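Long-range contacts in putative uncharacterized protein gbs1890 (Streptococcus agalactiae NEM316, PDB 4TKZ), which probably acts as the EIIA component of a sugar phosphotransferase system, passing on phosphate in the course of sugar uptake: residues K3-A8 / V31-I36; L59-L64 / S89-S94; M97-S102 / D114-S119. All blocks are in the same frame, centred on the assembly; numbering follows the deposited sequence.

How the contacts relate
From the N terminus, contact 1 comes first: 3-8 meets 31-36 and closes a loop that holds helix 12-24. Contact 2 closes the next one, a loop that holds helix 68-76 and most of strand 84-89, bringing the end of strand 57-62 against the turn after strand 84-89. Contact 3 closes a short connection from helix 93-102 to helix 110-122. The three follow one another in series, without nesting or crossing. Strands 3-9 and 57-62 are sheet neighbours, as I5 O and L61 N, 2.7 Å apart, indicate, so contacts 1 and 2 share one sheet. Helix 93-102 begins in contact 2 and runs into contact 3, where A99 packs on I4 and L59, tying the helix pair to the sheet.

Contact 1: K3-A8 / V31-I36; sequences KIIIVA and VGINFI
F35 meets A8 through the base of its side chain and not through its ring: CB of F35 lies 3.3 Å from A8 O, while the phenyl group leads away to T68 and P69 of helix 68-76, to V44 and to H9, whose ring plane is inclined to it by about 60°. The other flat side chain, the amide of N34, is on the face next to helix 12-24, where its ND2 is hydrogen-bonded to D14 OD1; I6 and A8 share that face. The opposite one carries I5, V7, V31 and I33 beneath helices 41-52 and 68-76. There I5 and V31 lie side by side and point the same way, their CG2 methyls 3.9 Å apart, and V7 CG1 packs near I33 CB. K3 comes in at a slant. Its chain is stretched out from CB onward, which carries K3 CE to 3.9 Å from V31 CG2 and lets NZ reach a salt bridge with E51.

The backbones diverge by only 15° and form a parallel ladder. V31 N donates to I4 O, I6 N to V31 O and I33 N to I6 O, all at 2.7 to 3.0 Å. The I6 N bond is almost straight, 174° at the hydrogen. Farther along, the pairing slackens, for A8 N to I33 O is a weak bond of 3.5 Å, yet F35 N still holds A8 O at 2.9 Å before the chain leaves the sheet through an inverse gamma turn centred on F35. Two parallel strands joined through helix 12-24 make a beta-alpha-beta unit, in which 30-35 is an outer strand of the chain's sheet, next to 3-9, within the 2-1-3-4 strand order of a mannose-type EIIA domain.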
loop_
_atom_site.group_PDB
_atom_site.type_symbol
_atom_site.label_atom_id
_atom_site.label_comp_id
_atom_site.label_asym_id
_atom_site.label_seq_id
_atom_site.Cartn_x
_atom_site.Cartn_y
_atom_site.Cartn_z
ATOM N N LYS A 3 -5.372 -18.568 -3.486
ATOM C CA LYS A 3 -6.312 -17.476 -3.245
ATOM C C LYS A 3 -5.630 -16.307 -2.531
ATOM O O LYS A 3 -4.880 -16.506 -1.572
ATOM C CB LYS A 3 -7.527 -17.964 -2.441
ATOM C CG LYS A 3 -8.554 -16.865 -2.199
ATOM C CD LYS A 3 -9.811 -17.373 -1.533
ATOM C CE LYS A 3 -10.732 -16.220 -1.184
ATOM N NZ LYS A 3 -12.125 -16.685 -0.900
ATOM N N ILE A 4 -5.889 -15.091 -3.007
ATOM C CA ILE A 4 -5.301 -13.881 -2.427
ATOM C C ILE A 4 -6.349 -13.121 -1.633
ATOM O O ILE A 4 -7.394 -12.751 -2.171
ATOM C CB ILE A 4 -4.729 -12.969 -3.545
ATOM C CG1 ILE A 4 -3.607 -13.693 -4.277
ATOM C CG2 ILE A 4 -4.204 -11.642 -2.978
ATOM C CD1 ILE A 4 -3.109 -12.959 -5.515
ATOM N N ILE A 5 -6.072 -12.891 -0.351
ATOM C CA ILE A 5 -7.011 -12.174 0.491
ATOM C C ILE A 5 -6.351 -10.931 1.054
ATOM O O ILE A 5 -5.295 -11.002 1.699
ATOM C CB ILE A 5 -7.500 -13.065 1.651
ATOM C CG1 ILE A 5 -8.086 -14.359 1.099
ATOM C CG2 ILE A 5 -8.539 -12.335 2.502
ATOM C CD1 ILE A 5 -8.584 -15.330 2.204
ATOM N N ILE A 6 -6.984 -9.791 0.817
ATOM C CA ILE A 6 -6.484 -8.517 1.306
ATOM C C ILE A 6 -7.296 -8.042 2.505
ATOM O O ILE A 6 -8.512 -7.807 2.390
ATOM C CB ILE A 6 -6.571 -7.447 0.205
ATOM C CG1 ILE A 6 -5.801 -7.885 -1.045
ATOM C CG2 ILE A 6 -6.015 -6.112 0.701
ATOM C CD1 ILE A 6 -6.002 -6.945 -2.244
ATOM N N VAL A 7 -6.632 -7.899 3.651
ATOM C CA VAL A 7 -7.289 -7.394 4.850
ATOM C C VAL A 7 -6.590 -6.132 5.318
ATOM O O VAL A 7 -5.388 -6.150 5.588
ATOM C CB VAL A 7 -7.255 -8.428 5.998
ATOM C CG1 VAL A 7 -8.277 -8.055 7.055
ATOM C CG2 VAL A 7 -7.507 -9.817 5.456
ATOM N N ALA A 8 -7.327 -5.028 5.412
ATOM C CA ALA A 8 -6.714 -3.766 5.812
ATOM C C ALA A 8 -7.722 -2.780 6.388
ATOM O O ALA A 8 -8.926 -2.923 6.194
ATOM C CB ALA A 8 -5.962 -3.142 4.620
ATOM N N VAL A 31 -9.910 -11.476 -3.041
ATOM C CA VAL A 31 -10.963 -10.796 -2.293
ATOM C C VAL A 31 -10.410 -9.784 -1.305
ATOM O O VAL A 31 -9.264 -9.893 -0.837
ATOM C CB VAL A 31 -11.859 -11.795 -1.520
ATOM C CG1 VAL A 31 -12.401 -12.859 -2.449
ATOM C CG2 VAL A 31 -11.080 -12.437 -0.405
ATOM N N GLY A 32 -11.239 -8.804 -0.968
ATOM C CA GLY A 32 -10.855 -7.822 0.026
ATOM C C GLY A 32 -11.787 -7.883 1.216
ATOM O O GLY A 32 -12.997 -8.081 1.065
ATOM N N ILE A 33 -11.214 -7.741 2.404
ATOM C CA ILE A 33 -11.999 -7.559 3.606
ATOM C C ILE A 33 -11.695 -6.172 4.160
ATOM O O ILE A 33 -10.601 -5.919 4.673
ATOM C CB ILE A 33 -11.681 -8.660 4.647
ATOM C CG1 ILE A 33 -12.015 -10.033 4.061
ATOM C CG2 ILE A 33 -12.458 -8.426 5.913
ATOM C CD1 ILE A 33 -11.710 -11.214 4.983
ATOM N N ASN A 34 -12.669 -5.274 4.049
ATOM C CA ASN A 34 -12.500 -3.912 4.527
ATOM C C ASN A 34 -12.780 -3.787 6.021
ATOM O O ASN A 34 -13.922 -3.929 6.454
ATOM C CB ASN A 34 -13.406 -2.956 3.739
ATOM C CG ASN A 34 -13.123 -2.975 2.243
ATOM O OD1 ASN A 34 -12.166 -2.360 1.777
ATOM N ND2 ASN A 34 -13.966 -3.666 1.487
ATOM N N PHE A 35 -11.734 -3.519 6.799
ATOM C CA PHE A 35 -11.862 -3.343 8.243
ATOM C C PHE A 35 -12.261 -1.905 8.531
ATOM O O PHE A 35 -11.414 -1.058 8.819
ATOM C CB PHE A 35 -10.544 -3.681 8.942
ATOM C CG PHE A 35 -10.595 -3.567 10.444
ATOM C CD1 PHE A 35 -11.684 -4.057 11.161
ATOM C CD2 PHE A 35 -9.542 -2.992 11.142
ATOM C CE1 PHE A 35 -11.729 -3.967 12.550
ATOM C CE2 PHE A 35 -9.569 -2.894 12.532
ATOM C CZ PHE A 35 -10.673 -3.383 13.241
ATOM N N ILE A 36 -13.560 -1.641 8.461
ATOM C CA ILE A 36 -14.059 -0.273 8.540
ATOM C C ILE A 36 -14.472 0.093 9.961
ATOM O O ILE A 36 -14.585 -0.772 10.834
ATOM C CB ILE A 36 -15.254 -0.061 7.591
ATOM C CG1 ILE A 36 -16.440 -0.922 8.034
ATOM C CG2 ILE A 36 -14.866 -0.380 6.143
ATOM C CD1 ILE A 36 -17.700 -0.670 7.253
#

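Contact 2: L59-L64 / S89-S94; sequences LVLTDL and SGLNLS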
loop_
_atom_site.group_PDB
_atom_site.type_symbol
_atom_site.label_atom_id
_atom_site.label_comp_id
_atom_site.label_asym_id
_atom_site.label_seq_id
_atom_site.Cartn_x
_atom_site.Cartn_y
_atom_site.Cartn_z
ATOM N N LEU A 59 -2.862 -16.795 0.346
ATOM C CA LEU A 59 -1.950 -15.720 0.683
ATOM C C LEU A 59 -2.762 -14.549 1.205
ATOM O O LEU A 59 -3.611 -14.008 0.497
ATOM C CB LEU A 59 -1.114 -15.313 -0.541
ATOM C CG LEU A 59 -0.156 -14.138 -0.327
ATOM C CD1 LEU A 59 0.862 -14.418 0.778
ATOM C CD2 LEU A 59 0.548 -13.788 -1.621
ATOM N N VAL A 60 -2.494 -14.156 2.445
ATOM C CA VAL A 60 -3.192 -13.034 3.055
ATOM C C VAL A 60 -2.297 -11.806 3.125
ATOM O O VAL A 60 -1.246 -11.802 3.794
ATOM C CB VAL A 60 -3.695 -13.353 4.468
ATOM C CG1 VAL A 60 -4.487 -12.164 4.996
ATOM C CG2 VAL A 60 -4.549 -14.620 4.469
ATOM N N LEU A 61 -2.711 -10.752 2.428
ATOM C CA LEU A 61 -1.919 -9.536 2.398
ATOM C C LEU A 61 -2.548 -8.497 3.315
ATOM O O LEU A 61 -3.684 -8.083 3.108
ATOM C CB LEU A 61 -1.836 -9.012 0.960
ATOM C CG LEU A 61 -1.397 -10.109 -0.015
ATOM C CD1 LEU A 61 -1.355 -9.549 -1.443
ATOM C CD2 LEU A 61 -0.026 -10.650 0.401
ATOM N N THR A 62 -1.815 -8.068 4.334
ATOM C CA THR A 62 -2.388 -7.133 5.295
ATOM C C THR A 62 -1.595 -5.870 5.373
ATOM O O THR A 62 -0.414 -5.859 5.035
ATOM C CB THR A 62 -2.440 -7.724 6.712
ATOM O OG1 THR A 62 -1.107 -7.833 7.239
ATOM C CG2 THR A 62 -3.109 -9.090 6.687
ATOM N N ASP A 63 -2.226 -4.808 5.860
ATOM C CA ASP A 63 -1.606 -3.497 5.754
ATOM C C ASP A 63 -0.426 -3.275 6.681
ATOM O O ASP A 63 0.637 -2.831 6.246
ATOM C CB ASP A 63 -2.633 -2.360 5.882
ATOM C CG ASP A 63 -3.508 -2.465 7.116
ATOM O OD1 ASP A 63 -3.450 -3.475 7.849
ATOM O OD2 ASP A 63 -4.277 -1.507 7.350
ATOM N N LEU A 64 -0.604 -3.618 7.948
ATOM C CA LEU A 64 0.239 -3.052 8.983
ATOM C C LEU A 64 0.561 -4.084 10.055
ATOM O O LEU A 64 -0.340 -4.676 10.643
ATOM C CB LEU A 64 -0.498 -1.859 9.590
ATOM C CG LEU A 64 0.262 -0.797 10.369
ATOM C CD1 LEU A 64 1.372 -0.180 9.516
ATOM C CD2 LEU A 64 -0.723 0.265 10.828
ATOM N N SER A 89 2.546 -8.605 6.225
ATOM C CA SER A 89 2.237 -7.195 6.459
ATOM C C SER A 89 3.010 -6.361 5.432
ATOM O O SER A 89 3.832 -6.904 4.690
ATOM C CB SER A 89 2.632 -6.769 7.864
ATOM O OG SER A 89 4.024 -6.915 8.068
ATOM N N GLY A 90 2.742 -5.055 5.394
ATOM C CA GLY A 90 3.494 -4.129 4.550
ATOM C C GLY A 90 2.949 -3.986 3.146
ATOM O O GLY A 90 3.664 -3.565 2.241
ATOM N N LEU A 91 1.675 -4.336 2.969
ATOM C CA LEU A 91 1.052 -4.410 1.647
ATOM C C LEU A 91 1.255 -3.148 0.820
ATOM O O LEU A 91 0.877 -2.055 1.248
ATOM C CB LEU A 91 -0.452 -4.682 1.784
ATOM C CG LEU A 91 -1.300 -4.517 0.519
ATOM C CD1 LEU A 91 -0.853 -5.496 -0.565
ATOM C CD2 LEU A 91 -2.771 -4.718 0.840
ATOM N N ASN A 92 1.886 -3.310 -0.338
ATOM C CA ASN A 92 1.972 -2.239 -1.353
ATOM C C ASN A 92 1.507 -2.774 -2.703
ATOM O O ASN A 92 1.189 -3.952 -2.814
ATOM C CB ASN A 92 3.356 -1.566 -1.405
ATOM C CG ASN A 92 4.493 -2.537 -1.664
ATOM O OD1 ASN A 92 4.300 -3.600 -2.244
ATOM N ND2 ASN A 92 5.708 -2.146 -1.256
ATOM N N LEU A 93 1.431 -1.943 -3.744
ATOM C CA LEU A 93 0.900 -2.468 -4.996
ATOM C C LEU A 93 1.858 -3.491 -5.607
ATOM O O LEU A 93 1.427 -4.413 -6.296
ATOM C CB LEU A 93 0.527 -1.347 -5.987
ATOM C CG LEU A 93 -0.196 -1.725 -7.291
ATOM C CD1 LEU A 93 -1.449 -2.526 -7.048
ATOM C CD2 LEU A 93 -0.544 -0.467 -8.111
ATOM N N SER A 94 3.153 -3.342 -5.339
ATOM C CA SER A 94 4.149 -4.304 -5.809
ATOM C C SER A 94 3.859 -5.701 -5.262
ATOM O O SER A 94 3.940 -6.693 -5.996
ATOM C CB SER A 94 5.552 -3.886 -5.359
ATOM O OG SER A 94 6.017 -2.758 -6.078
HETATM O O HOH W 1 0.188 -1.438 3.839
#
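L91 and T62 form the compact part of this contact. CB of L91 lies 3.5 Å from T62 O, and the same oxygen takes a weak bond from L91 N at 3.3 Å. A chi1 of 168° swings the L91 side chain across L61 at about a right angle, setting L91 CD1 4.0 Å from L61 CB; I6 and helix 12-24 pack against L91 as well. The buried turn is also part of the dimer interface: S89 pairs in an antiparallel ladder with a strand of the second subunit, so the sheet runs on across it, and G90 O bonds N92 ND2 of that subunit.

The D63 end is looser. G90 N reaches D63 O at 3.2 Å from well above the carbonyl plane, 65° out of it, and a water donates to D63 O and to L91 O, 2.8 Å from each. Beyond it, the partly exposed L64 has a glycerol beside it, probably from the crystallisation liquor.

T62 O thus relies on a weak bond and a CA-H...O contact from S89, D63 O on a bent bond and water. D63, just past strand 57-62, has OD2 hydrogen-bonded to H9 ND1, consistent with the histidine-aspartate pair of EIIA relatives that are phosphorylated on histidine.

Contact 3: M97-S102 / D114-S119; sequences MEAVLS and DKVITS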
loop_
_atom_site.group_PDB
_atom_site.type_symbol
_atom_site.label_atom_id
_atom_site.label_comp_id
_atom_site.label_asym_id
_atom_site.label_seq_id
_atom_site.Cartn_x
_atom_site.Cartn_y
_atom_site.Cartn_z
ATOM N N MET A 97 0.659 -6.991 -7.096
ATOM C CA MET A 97 0.864 -7.329 -8.496
ATOM C C MET A 97 1.702 -8.602 -8.631
ATOM O O MET A 97 1.413 -9.460 -9.465
ATOM C CB MET A 97 1.503 -6.159 -9.250
ATOM C CG MET A 97 0.609 -4.913 -9.389
ATOM S SD MET A 97 -1.036 -5.218 -10.081
ATOM C CE MET A 97 -0.586 -5.956 -11.656
ATOM N N GLU A 98 2.720 -8.743 -7.792
ATOM C CA GLU A 98 3.577 -9.927 -7.866
ATOM C C GLU A 98 2.802 -11.199 -7.553
ATOM O O GLU A 98 2.948 -12.214 -8.241
ATOM C CB GLU A 98 4.764 -9.814 -6.906
ATOM C CG GLU A 98 5.856 -10.855 -7.198
ATOM C CD GLU A 98 6.515 -10.622 -8.557
ATOM O OE1 GLU A 98 7.362 -9.720 -8.648
ATOM O OE2 GLU A 98 6.186 -11.334 -9.530
ATOM N N ALA A 99 1.977 -11.147 -6.513
ATOM C CA ALA A 99 1.200 -12.320 -6.133
ATOM C C ALA A 99 0.284 -12.727 -7.285
ATOM O O ALA A 99 0.208 -13.908 -7.651
ATOM C CB ALA A 99 0.400 -12.053 -4.863
ATOM N N VAL A 100 -0.388 -11.738 -7.868
ATOM C CA VAL A 100 -1.323 -11.983 -8.960
ATOM C C VAL A 100 -0.608 -12.514 -10.201
ATOM O O VAL A 100 -1.012 -13.516 -10.792
ATOM C CB VAL A 100 -2.089 -10.701 -9.318
ATOM C CG1 VAL A 100 -2.822 -10.858 -10.659
ATOM C CG2 VAL A 100 -3.057 -10.322 -8.199
ATOM N N LEU A 101 0.470 -11.850 -10.592
ATOM C CA LEU A 101 1.144 -12.224 -11.833
ATOM C C LEU A 101 2.008 -13.488 -11.732
ATOM O O LEU A 101 2.334 -14.100 -12.748
ATOM C CB LEU A 101 1.961 -11.049 -12.370
ATOM C CG LEU A 101 1.135 -9.848 -12.832
ATOM C CD1 LEU A 101 2.042 -8.651 -13.082
ATOM C CD2 LEU A 101 0.326 -10.190 -14.085
ATOM N N SER A 102 2.366 -13.896 -10.519
ATOM C CA SER A 102 3.274 -15.035 -10.370
ATOM C C SER A 102 2.657 -16.293 -9.761
ATOM O O SER A 102 3.252 -17.372 -9.840
ATOM C CB SER A 102 4.520 -14.634 -9.571
ATOM O OG SER A 102 5.393 -13.832 -10.345
ATOM N N ASP A 114 8.333 -15.827 -1.243
ATOM C CA ASP A 114 9.678 -15.265 -1.290
ATOM C C ASP A 114 9.836 -14.267 -2.440
ATOM O O ASP A 114 10.499 -13.240 -2.302
ATOM C CB ASP A 114 10.715 -16.385 -1.374
ATOM C CG ASP A 114 10.727 -17.251 -0.125
ATOM O OD1 ASP A 114 10.480 -16.712 0.973
ATOM O OD2 ASP A 114 10.964 -18.473 -0.240
ATOM N N LYS A 115 9.204 -14.569 -3.565
ATOM C CA LYS A 115 9.208 -13.664 -4.710
ATOM C C LYS A 115 8.366 -12.425 -4.412
ATOM O O LYS A 115 8.701 -11.316 -4.823
ATOM C CB LYS A 115 8.647 -14.400 -5.920
ATOM C CG LYS A 115 8.807 -13.685 -7.230
ATOM C CD LYS A 115 8.730 -14.692 -8.367
ATOM C CE LYS A 115 9.575 -15.922 -8.048
ATOM N NZ LYS A 115 9.415 -17.001 -9.060
ATOM N N VAL A 116 7.267 -12.621 -3.689
ATOM C CA VAL A 116 6.354 -11.529 -3.370
ATOM C C VAL A 116 7.022 -10.535 -2.423
ATOM O O VAL A 116 6.917 -9.323 -2.600
ATOM C CB VAL A 116 5.040 -12.078 -2.767
ATOM C CG1 VAL A 116 4.231 -10.970 -2.135
ATOM C CG2 VAL A 116 4.221 -12.793 -3.848
ATOM N N ILE A 117 7.727 -11.063 -1.431
ATOM C CA ILE A 117 8.459 -10.250 -0.466
ATOM C C ILE A 117 9.548 -9.440 -1.150
ATOM O O ILE A 117 9.714 -8.233 -0.910
ATOM C CB ILE A 117 9.138 -11.148 0.586
ATOM C CG1 ILE A 117 8.096 -11.838 1.465
ATOM C CG2 ILE A 117 10.108 -10.332 1.437
ATOM C CD1 ILE A 117 7.224 -10.878 2.215
ATOM N N THR A 118 10.307 -10.124 -1.993
ATOM C CA THR A 118 11.392 -9.493 -2.733
ATOM C C THR A 118 10.867 -8.316 -3.537
ATOM O O THR A 118 11.417 -7.212 -3.461
ATOM C CB THR A 118 12.064 -10.503 -3.677
ATOM O OG1 THR A 118 12.701 -11.527 -2.899
ATOM C CG2 THR A 118 13.091 -9.811 -4.572
ATOM N N SER A 119 9.800 -8.546 -4.300
ATOM C CA SER A 119 9.236 -7.493 -5.142
ATOM C C SER A 119 8.699 -6.334 -4.304
ATOM O O SER A 119 8.806 -5.178 -4.708
ATOM C CB SER A 119 8.144 -8.053 -6.059
ATOM O OG SER A 119 8.702 -8.842 -7.099
#
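E98 reaches across to K115 and V116 in an antiparallel helix pair, whose segment axes run at 142° and approach to 8.9 Å. The two helices, 93-102 and 110-122, follow each other in the chain and pack on the parallel sheet: A99 on I4, and V116 on L88.

The conformation of E98 decides much of the contact. CG stands anti to the backbone N (chi1 -166°), which sends the chain toward the other helix and sets E98 CG 3.7 Å from K115 O. The bend at chi2 (66°) then brings OE2 within reach of S102 OG on E98's own helix, with E98 CD 4.0 Å from K115 CG. K115 CG likewise points away from its backbone N, and the chain bends at chi3; K115 CD comes to 4.0 Å from S102 OG, while K115 NZ remains 6.5 Å from E98 OE2, so the opposite charges do not form a salt bridge. The close approach of E98 to S119 is doubtful in the model and supports no bond.

On the sheet side of the pair the packing is apolar. V116 directs CG2, the branch beside its backbone N, onto A99, 3.8 Å from A99 CA.

One side-chain bond within helix 93-102 would favour the observed rotation of the carboxylate: S102 OG donates to E98 OE2 at 2.7 Å, on its anti side.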